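Local atomic coordinates of alpha-galactosidase (PDB entry 3A5V), a protein that probably hydrolyses terminal alpha-galactosyl residues from oligosaccharides and other galactosides, as a tetrameric, N-glycosylated glycoside hydrolase of family 27. Residues Asn287-Ala292 against Trp364-Leu369; Val324-Asn329 against Val385-Phe390; Asn294-Phe299 against Gly316-Asn321. All blocks are in the same frame, centred on the assembly; numbering follows the deposited sequence.

The three contacts lie on the same side of the chain's centre, where the catalytic (beta/alpha) barrel meets the C-terminal antiparallel sheet. Contact 1 sets the start of helix 288-294 against the turn between strands 358-362 and 367-372; contact 3 takes up the loop that leaves the same helix and holds it to the end of strand 311-318. Contact 2, about 11 Å from contact 1 and 15 Å from contact 3 between centres, pairs two central strands of the sheet. Along the chain contact 3 closes before contact 2 opens, whereas the segments of contacts 1 and 2 alternate. Contacts 1 and 3 thus join the two domains, and contact 2 builds the sheet they rest on.

Contact 1. Residues Asn287-Ala292 against Trp364-Leu369; sequences NKEVIA and WKQKSL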
loop_
_atom_site.group_PDB
_atom_site.type_symbol
_atom_site.label_atom_id
_atom_site.label_comp_id
_atom_site.label_asym_id
_atom_site.label_seq_id
_atom_site.Cartn_x
_atom_site.Cartn_y
_atom_site.Cartn_z
ATOM N N ASN A 287 20.763 35.612 -8.335
ATOM C CA ASN A 287 22.156 35.328 -8.017
ATOM C C ASN A 287 22.689 34.341 -9.050
ATOM O O ASN A 287 22.333 33.165 -9.026
ATOM C CB ASN A 287 22.269 34.778 -6.582
ATOM C CG ASN A 287 23.717 34.501 -6.160
ATOM O OD1 ASN A 287 24.510 33.973 -6.940
ATOM N ND2 ASN A 287 24.054 34.847 -4.914
ATOM N N LYS A 288 23.536 34.818 -9.960
ATOM C CA LYS A 288 24.032 33.983 -11.065
ATOM C C LYS A 288 24.775 32.740 -10.612
ATOM O O LYS A 288 24.756 31.741 -11.310
ATOM C CB LYS A 288 24.950 34.788 -12.018
ATOM C CG LYS A 288 24.230 35.943 -12.739
ATOM C CD LYS A 288 25.237 36.774 -13.560
ATOM C CE LYS A 288 24.591 38.031 -14.105
ATOM N NZ LYS A 288 25.591 38.721 -15.006
ATOM N N GLU A 289 25.465 32.817 -9.470
ATOM C CA GLU A 289 26.268 31.692 -8.982
ATOM C C GLU A 289 25.365 30.555 -8.478
ATOM O O GLU A 289 25.688 29.390 -8.652
ATOM C CB GLU A 289 27.239 32.152 -7.884
ATOM C CG GLU A 289 28.218 33.256 -8.363
ATOM C CD GLU A 289 29.403 33.464 -7.428
ATOM O OE1 GLU A 289 29.775 32.536 -6.681
ATOM O OE2 GLU A 289 29.977 34.574 -7.439
ATOM N N VAL A 290 24.234 30.911 -7.874
ATOM C CA VAL A 290 23.244 29.910 -7.438
ATOM C C VAL A 290 22.529 29.296 -8.654
ATOM O O VAL A 290 22.381 28.078 -8.742
ATOM C CB VAL A 290 22.229 30.503 -6.440
ATOM C CG1 VAL A 290 21.284 29.393 -5.904
ATOM C CG2 VAL A 290 22.956 31.192 -5.275
ATOM N N ILE A 291 22.111 30.138 -9.603
ATOM C CA ILE A 291 21.523 29.650 -10.855
ATOM C C ILE A 291 22.482 28.685 -11.568
ATOM O O ILE A 291 22.058 27.647 -12.060
ATOM C CB ILE A 291 21.093 30.823 -11.788
ATOM C CG1 ILE A 291 19.954 31.630 -11.133
ATOM C CG2 ILE A 291 20.703 30.307 -13.213
ATOM C CD1 ILE A 291 19.732 33.008 -11.761
ATOM N N ALA A 292 23.776 29.018 -11.583
ATOM C CA ALA A 292 24.782 28.141 -12.193
ATOM C C ALA A 292 24.852 26.746 -11.557
ATOM O O ALA A 292 25.279 25.785 -12.199
ATOM C CB ALA A 292 26.163 28.824 -12.154
ATOM N N TRP A 364 25.985 32.426 -1.952
ATOM C CA TRP A 364 25.048 33.521 -1.650
ATOM C C TRP A 364 25.780 34.838 -1.429
ATOM O O TRP A 364 25.373 35.874 -1.964
ATOM C CB TRP A 364 24.168 33.194 -0.433
ATOM C CG TRP A 364 23.069 32.214 -0.803
ATOM C CD1 TRP A 364 22.903 30.940 -0.321
ATOM C CD2 TRP A 364 22.022 32.423 -1.765
ATOM N NE1 TRP A 364 21.812 30.349 -0.909
ATOM C CE2 TRP A 364 21.245 31.233 -1.796
ATOM C CE3 TRP A 364 21.646 33.508 -2.581
ATOM C CZ2 TRP A 364 20.121 31.083 -2.627
ATOM C CZ3 TRP A 364 20.520 33.359 -3.420
ATOM C CH2 TRP A 364 19.772 32.153 -3.433
ATOM N N LYS A 365 26.847 34.782 -0.634
ATOM C CA LYS A 365 27.670 35.964 -0.332
ATOM C C LYS A 365 28.558 36.321 -1.515
ATOM O O LYS A 365 29.011 37.475 -1.641
ATOM C CB LYS A 365 28.487 35.737 0.951
ATOM C CG LYS A 365 27.605 35.657 2.196
ATOM C CD LYS A 365 28.320 35.166 3.477
ATOM C CE LYS A 365 27.343 34.352 4.366
ATOM N NZ LYS A 365 26.246 35.159 4.973
ATOM N N GLN A 366 28.757 35.342 -2.401
ATOM C CA GLN A 366 29.658 35.456 -3.554
ATOM C C GLN A 366 31.067 35.883 -3.102
ATOM O O GLN A 366 31.631 36.882 -3.572
ATOM C CB GLN A 366 29.081 36.393 -4.621
ATOM C CG GLN A 366 27.712 35.953 -5.170
ATOM C CD GLN A 366 27.254 36.803 -6.341
ATOM O OE1 GLN A 366 27.604 37.979 -6.438
ATOM N NE2 GLN A 366 26.481 36.209 -7.243
ATOM N N LYS A 367 31.618 35.117 -2.164
ATOM C CA LYS A 367 32.972 35.367 -1.691
ATOM C C LYS A 367 33.660 34.068 -1.303
ATOM O O LYS A 367 33.012 33.112 -0.851
ATOM C CB LYS A 367 32.978 36.343 -0.514
ATOM C CG LYS A 367 32.354 35.798 0.741
ATOM C CD LYS A 367 32.607 36.702 1.938
ATOM C CE LYS A 367 31.902 36.146 3.174
ATOM N NZ LYS A 367 31.873 37.156 4.268
ATOM N N SER A 368 34.976 34.050 -1.488
ATOM C CA SER A 368 35.801 32.957 -1.015
ATOM C C SER A 368 35.847 32.964 0.506
ATOM O O SER A 368 36.008 34.023 1.123
ATOM C CB SER A 368 37.226 33.086 -1.546
ATOM O OG SER A 368 38.005 31.984 -1.095
ATOM N N LEU A 369 35.704 31.783 1.103
ATOM C CA LEU A 369 35.905 31.641 2.539
ATOM C C LEU A 369 37.337 31.235 2.861
ATOM O O LEU A 369 37.680 31.096 4.030
ATOM C CB LEU A 369 34.910 30.642 3.158
ATOM C CG LEU A 369 33.412 30.960 2.999
ATOM C CD1 LEU A 369 32.571 29.842 3.641
ATOM C CD2 LEU A 369 33.046 32.361 3.571
HETATM O O HOH W 1 24.995 37.423 -9.557
#
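The first turn of helix 288-294 faces the turn that leads into strand 367-372, with the CA atoms of V290 and W364 7.1 Å apart and those of E289 and Q366 7.4 Å apart. V290 sits on the indole of W364: its CG2 lies 3.5 Å from the centroid of the six-membered ring and only 3° off the ring normal, a CH-pi contact over the face. The other methyl, CG1, reaches CZ2 at 3.9 Å, and the V290 and W364 side chains cross at about a right angle. Beside it N287 caps the helix. With CG anti to the backbone N (chi1 -178°), its OD1 turns back over the helix start and accepts from V290 N at 3.2 Å, from above the carbonyl plane, and weakly from E289 N. A third donor comes from across the contact, Q366 NE2, 3.0 Å from N287 OD1 in a weak, bent bond, the two amide planes nearly perpendicular. The same NE2 gives a hydrogen to a water that also accepts from K288 N, so the extended Q366 side chain serves two points of the helix start. The carboxylate of E289 stacks on the Q366 amide, the planes 16° apart, while OE1 forms a salt bridge with R361. N287 ND2 is bonded to L363 O. This is a domain-interface contact: V290 and W364 both pack on L387 of strand 384-390 and on Y258 of helix 251-263; from that helix T259 OG1 also accepts from W364 NE1, and R255 makes a cation-pi contact with the indole.

Contact 2. Residues Val324-Asn329 against Val385-Phe390; sequences VVILLN and VRLLKF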
loop_
_atom_site.group_PDB
_atom_site.type_symbol
_atom_site.label_atom_id
_atom_site.label_comp_id
_atom_site.label_asym_id
_atom_site.label_seq_id
_atom_site.Cartn_x
_atom_site.Cartn_y
_atom_site.Cartn_z
ATOM N N VAL A 324 29.105 20.865 -4.770
ATOM C CA VAL A 324 28.201 21.748 -4.031
ATOM C C VAL A 324 27.941 21.109 -2.662
ATOM O O VAL A 324 27.774 19.889 -2.562
ATOM C CB VAL A 324 26.881 22.086 -4.808
ATOM C CG1 VAL A 324 26.004 20.836 -5.000
ATOM C CG2 VAL A 324 26.087 23.194 -4.077
ATOM N N VAL A 325 27.966 21.926 -1.616
ATOM C CA VAL A 325 27.701 21.466 -0.253
ATOM C C VAL A 325 26.715 22.419 0.393
ATOM O O VAL A 325 26.889 23.639 0.332
ATOM C CB VAL A 325 29.003 21.318 0.596
ATOM C CG1 VAL A 325 28.690 20.969 2.065
ATOM C CG2 VAL A 325 29.906 20.227 -0.013
ATOM N N ILE A 326 25.665 21.861 0.990
ATOM C CA ILE A 326 24.664 22.674 1.691
ATOM C C ILE A 326 24.476 22.223 3.133
ATOM O O ILE A 326 24.153 21.050 3.395
ATOM C CB ILE A 326 23.277 22.634 0.986
ATOM C CG1 ILE A 326 23.418 23.018 -0.494
ATOM C CG2 ILE A 326 22.278 23.557 1.703
ATOM C CD1 ILE A 326 22.427 22.360 -1.390
ATOM N N LEU A 327 24.652 23.164 4.062
ATOM C CA LEU A 327 24.293 22.949 5.465
ATOM C C LEU A 327 22.905 23.522 5.668
ATOM O O LEU A 327 22.675 24.701 5.405
ATOM C CB LEU A 327 25.288 23.661 6.402
ATOM C CG LEU A 327 26.762 23.311 6.175
ATOM C CD1 LEU A 327 27.643 24.354 6.871
ATOM C CD2 LEU A 327 27.042 21.906 6.676
ATOM N N LEU A 328 21.978 22.694 6.122
ATOM C CA LEU A 328 20.600 23.158 6.296
ATOM C C LEU A 328 20.190 22.974 7.749
ATOM O O LEU A 328 20.274 21.867 8.309
ATOM C CB LEU A 328 19.640 22.411 5.354
ATOM C CG LEU A 328 18.144 22.767 5.348
ATOM C CD1 LEU A 328 17.561 22.354 3.997
ATOM C CD2 LEU A 328 17.403 22.045 6.465
ATOM N N ASN A 329 19.716 24.066 8.326
ATOM C CA ASN A 329 19.313 24.127 9.716
ATOM C C ASN A 329 17.797 24.333 9.792
ATOM O O ASN A 329 17.315 25.458 9.694
ATOM C CB ASN A 329 20.048 25.266 10.433
ATOM C CG ASN A 329 19.595 25.431 11.897
ATOM O OD1 ASN A 329 18.957 24.544 12.462
ATOM N ND2 ASN A 329 19.897 26.580 12.487
ATOM N N VAL A 385 20.135 28.094 5.401
ATOM C CA VAL A 385 21.162 27.333 4.676
ATOM C C VAL A 385 22.468 28.106 4.591
ATOM O O VAL A 385 22.471 29.336 4.663
ATOM C CB VAL A 385 20.727 26.956 3.205
ATOM C CG1 VAL A 385 19.644 25.833 3.205
ATOM C CG2 VAL A 385 20.282 28.219 2.398
ATOM N N ARG A 386 23.572 27.374 4.455
ATOM C CA ARG A 386 24.783 27.925 3.848
ATOM C C ARG A 386 25.044 27.082 2.603
ATOM O O ARG A 386 25.039 25.848 2.675
ATOM C CB ARG A 386 25.995 27.899 4.801
ATOM C CG ARG A 386 25.832 28.780 6.066
ATOM C CD ARG A 386 25.761 30.288 5.742
ATOM N NE ARG A 386 27.029 30.819 5.227
ATOM C CZ ARG A 386 28.068 31.174 5.989
ATOM N NH1 ARG A 386 28.005 31.056 7.319
ATOM N NH2 ARG A 386 29.173 31.648 5.417
ATOM N N LEU A 387 25.247 27.761 1.479
ATOM C CA LEU A 387 25.419 27.130 0.177
ATOM C C LEU A 387 26.868 27.331 -0.250
ATOM O O LEU A 387 27.306 28.480 -0.464
ATOM C CB LEU A 387 24.470 27.766 -0.860
ATOM C CG LEU A 387 24.695 27.352 -2.324
ATOM C CD1 LEU A 387 24.551 25.841 -2.507
ATOM C CD2 LEU A 387 23.764 28.099 -3.278
ATOM N N LEU A 388 27.596 26.223 -0.381
ATOM C CA LEU A 388 29.040 26.265 -0.576
ATOM C C LEU A 388 29.432 25.591 -1.865
ATOM O O LEU A 388 28.804 24.591 -2.277
ATOM C CB LEU A 388 29.776 25.548 0.579
ATOM C CG LEU A 388 29.353 25.926 2.006
ATOM C CD1 LEU A 388 30.036 24.998 3.028
ATOM C CD2 LEU A 388 29.644 27.412 2.301
ATOM N N LYS A 389 30.478 26.127 -2.493
ATOM C CA LYS A 389 31.150 25.431 -3.582
ATOM C C LYS A 389 32.602 25.132 -3.216
ATOM O O LYS A 389 33.372 26.041 -2.882
ATOM C CB LYS A 389 31.088 26.249 -4.881
ATOM C CG LYS A 389 31.706 25.518 -6.091
ATOM C CD LYS A 389 31.684 26.415 -7.320
ATOM C CE LYS A 389 32.355 25.751 -8.522
ATOM N NZ LYS A 389 32.270 26.664 -9.686
ATOM N N PHE A 390 32.954 23.850 -3.282
ATOM C CA PHE A 390 34.328 23.390 -3.076
ATOM C C PHE A 390 35.008 23.415 -4.428
ATOM O O PHE A 390 34.500 22.818 -5.385
ATOM C CB PHE A 390 34.340 21.969 -2.485
ATOM C CG PHE A 390 34.097 21.925 -0.987
ATOM C CD1 PHE A 390 32.884 22.347 -0.448
ATOM C CD2 PHE A 390 35.087 21.459 -0.129
ATOM C CE1 PHE A 390 32.653 22.323 0.961
ATOM C CE2 PHE A 390 34.882 21.417 1.255
ATOM C CZ PHE A 390 33.661 21.859 1.810
#
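I326 and L387 lie side by side and point the same way, CG1 of I326 3.6 Å from CD1 of L387. On this face of the sheet V385 runs alongside I326 as well, its CG1 3.8 Å from I326 CG2, and the same CG1 also touches L328 CG. V324 crosses L387 at a slant, and its CG2 stands only 3.4 Å from L387 CD1, closer than ordinary van der Waals contact. With CG anti to the backbone N (chi1 171°) and chi2 near 59°, L387 brings CD1 against both V324 and I326. The reverse face holds V325, L327, R386 and L388; here V325 CG2 comes within 3.6 Å of F390 CE1, the ring lying aslant to the methyl. R386 turns its guanidinium group away to a salt bridge with D362. The strands run antiparallel, at 158°, and four backbone hydrogen bonds tie V325 to L388 and L327 to R386 in two reciprocal pairs. That from L388 N to V325 O is 2.8 Å long and nearly in line with the carbonyl. Buried peptide groups are thus paired within the sheet, and the side chains are mostly aliphatic: the I326, L328 and V385 face lies against helix 251-263, that of L327, L388 and the R386 stem against strand 375-380, as expected of a beta-sandwich core.

Contact 3. Residues Asn294-Phe299 against Gly316-Asn321; sequences NQDSSF and GNLANN
The carboxylate of D296 grips the backbone of A319: A319 N donates to D296 OD1 at 2.9 Å, arriving on the syn side, 15° out of the carboxylate plane. L318 CD2 packs 3.7 Å from D296 CG, and the A319 methyl lies 3.3 Å from the S297 hydroxyl oxygen, OG. The aspartate can reach across because CG stands anti to its backbone N (chi1 -179°). Its second oxygen, OD2, accepts from S298 N at 2.8 Å from above the carboxylate plane, closing an Asx turn that fixes the carboxylate to its own loop. A water 2.7 Å from the same OD2 lies 2.8 Å from N317 O, and another links S298 OG with L318 O. Further out, a type I turn from D296 to F299, with F299 N bonded to D296 O, sets the bend of the loop, and A319 O accepts from T322 OG1. D296, L318 and A319 also border a pocket occupied by a polyether, probably from the crystallisation liquor. The contact lies at the surface, where the loop between helix 288-294 and strand 303-308 meets the end of strand 311-318, whose L318 packs on V324 of the neighbouring strand 322-329.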
loop_
_atom_site.group_PDB
_atom_site.type_symbol
_atom_site.label_atom_id
_atom_site.label_comp_id
_atom_site.label_asym_id
_atom_site.label_seq_id
_atom_site.Cartn_x
_atom_site.Cartn_y
_atom_site.Cartn_z
ATOM N N ASN A 294 22.064 25.105 -10.397
ATOM C CA ASN A 294 20.891 24.469 -11.009
ATOM C C ASN A 294 21.165 24.090 -12.469
ATOM O O ASN A 294 20.763 23.021 -12.942
ATOM C CB ASN A 294 19.664 25.408 -10.896
ATOM C CG ASN A 294 18.378 24.798 -11.501
ATOM O OD1 ASN A 294 17.973 25.156 -12.604
ATOM N ND2 ASN A 294 17.734 23.886 -10.761
ATOM N N GLN A 295 21.908 24.956 -13.152
ATOM C CA GLN A 295 22.163 24.815 -14.590
ATOM C C GLN A 295 23.486 24.096 -14.873
ATOM O O GLN A 295 23.944 24.058 -16.020
ATOM C CB GLN A 295 22.155 26.209 -15.240
ATOM C CG GLN A 295 20.782 26.892 -15.127
ATOM C CD GLN A 295 19.708 26.169 -15.933
ATOM O OE1 GLN A 295 19.788 26.108 -17.164
ATOM N NE2 GLN A 295 18.702 25.597 -15.242
ATOM N N ASP A 296 24.089 23.526 -13.833
ATOM C CA ASP A 296 25.396 22.857 -13.968
ATOM C C ASP A 296 25.439 21.725 -15.006
ATOM O O ASP A 296 24.541 20.876 -15.060
ATOM C CB ASP A 296 25.877 22.326 -12.609
ATOM C CG ASP A 296 27.225 21.647 -12.707
ATOM O OD1 ASP A 296 28.250 22.359 -12.758
ATOM O OD2 ASP A 296 27.256 20.399 -12.769
ATOM N N SER A 297 26.520 21.686 -15.789
ATOM C CA SER A 297 26.669 20.709 -16.884
ATOM C C SER A 297 26.771 19.236 -16.479
ATOM O O SER A 297 26.588 18.351 -17.323
ATOM C CB SER A 297 27.857 21.099 -17.787
ATOM O OG SER A 297 29.060 21.021 -17.048
ATOM N N SER A 298 27.054 18.951 -15.209
ATOM C CA SER A 298 27.023 17.564 -14.737
ATOM C C SER A 298 25.610 17.042 -14.483
ATOM O O SER A 298 25.435 15.843 -14.284
ATOM C CB SER A 298 27.895 17.376 -13.487
ATOM O OG SER A 298 29.244 17.657 -13.817
ATOM N N PHE A 299 24.604 17.935 -14.460
ATOM C CA PHE A 299 23.182 17.505 -14.405
ATOM C C PHE A 299 22.816 16.591 -13.228
ATOM O O PHE A 299 21.904 15.769 -13.357
ATOM C CB PHE A 299 22.807 16.750 -15.691
ATOM C CG PHE A 299 23.094 17.511 -16.925
ATOM C CD1 PHE A 299 22.746 18.830 -17.024
ATOM C CD2 PHE A 299 23.721 16.923 -17.974
ATOM C CE1 PHE A 299 23.030 19.510 -18.129
ATOM C CE2 PHE A 299 23.980 17.616 -19.058
ATOM C CZ PHE A 299 23.631 18.905 -19.135
ATOM N N GLY A 316 26.773 17.346 -3.609
ATOM C CA GLY A 316 26.643 16.893 -4.983
ATOM C C GLY A 316 27.777 17.326 -5.887
ATOM O O GLY A 316 28.412 18.329 -5.639
ATOM N N ASN A 317 28.036 16.573 -6.945
ATOM C CA ASN A 317 29.047 17.001 -7.920
ATOM C C ASN A 317 28.583 18.120 -8.835
ATOM O O ASN A 317 27.403 18.169 -9.252
ATOM C CB ASN A 317 29.417 15.832 -8.839
ATOM C CG ASN A 317 29.837 14.600 -8.079
ATOM O OD1 ASN A 317 29.079 13.640 -7.984
ATOM N ND2 ASN A 317 31.043 14.622 -7.527
ATOM N N LEU A 318 29.547 18.982 -9.159
ATOM C CA LEU A 318 29.411 20.021 -10.172
ATOM C C LEU A 318 30.529 19.820 -11.210
ATOM O O LEU A 318 31.368 18.921 -11.058
ATOM C CB LEU A 318 29.506 21.406 -9.526
ATOM C CG LEU A 318 28.475 21.794 -8.450
ATOM C CD1 LEU A 318 28.855 23.137 -7.819
ATOM C CD2 LEU A 318 27.052 21.827 -9.015
ATOM N N ALA A 319 30.534 20.638 -12.259
ATOM C CA ALA A 319 31.472 20.461 -13.381
ATOM C C ALA A 319 32.929 20.659 -12.918
ATOM O O ALA A 319 33.181 21.298 -11.889
ATOM C CB ALA A 319 31.127 21.450 -14.511
ATOM N N ASN A 320 33.878 20.079 -13.654
ATOM C CA ASN A 320 35.316 20.328 -13.408
ATOM C C ASN A 320 35.786 19.949 -12.008
ATOM O O ASN A 320 36.574 20.677 -11.364
ATOM C CB ASN A 320 35.661 21.787 -13.710
ATOM C CG ASN A 320 35.163 22.225 -15.066
ATOM O OD1 ASN A 320 34.521 23.274 -15.199
ATOM N ND2 ASN A 320 35.412 21.406 -16.081
ATOM N N ASN A 321 35.286 18.807 -11.545
ATOM C CA ASN A 321 35.691 18.226 -10.274
ATOM C C ASN A 321 35.369 19.111 -9.059
ATOM O O ASN A 321 36.049 19.035 -8.035
ATOM C CB ASN A 321 37.192 17.867 -10.333
ATOM C CG ASN A 321 37.560 16.717 -9.436
ATOM O OD1 ASN A 321 36.748 15.833 -9.163
ATOM N ND2 ASN A 321 38.806 16.719 -8.962
HETATM O O HOH W 2 25.583 19.004 -11.255
HETATM O O HOH W 3 30.975 16.169 -12.511
#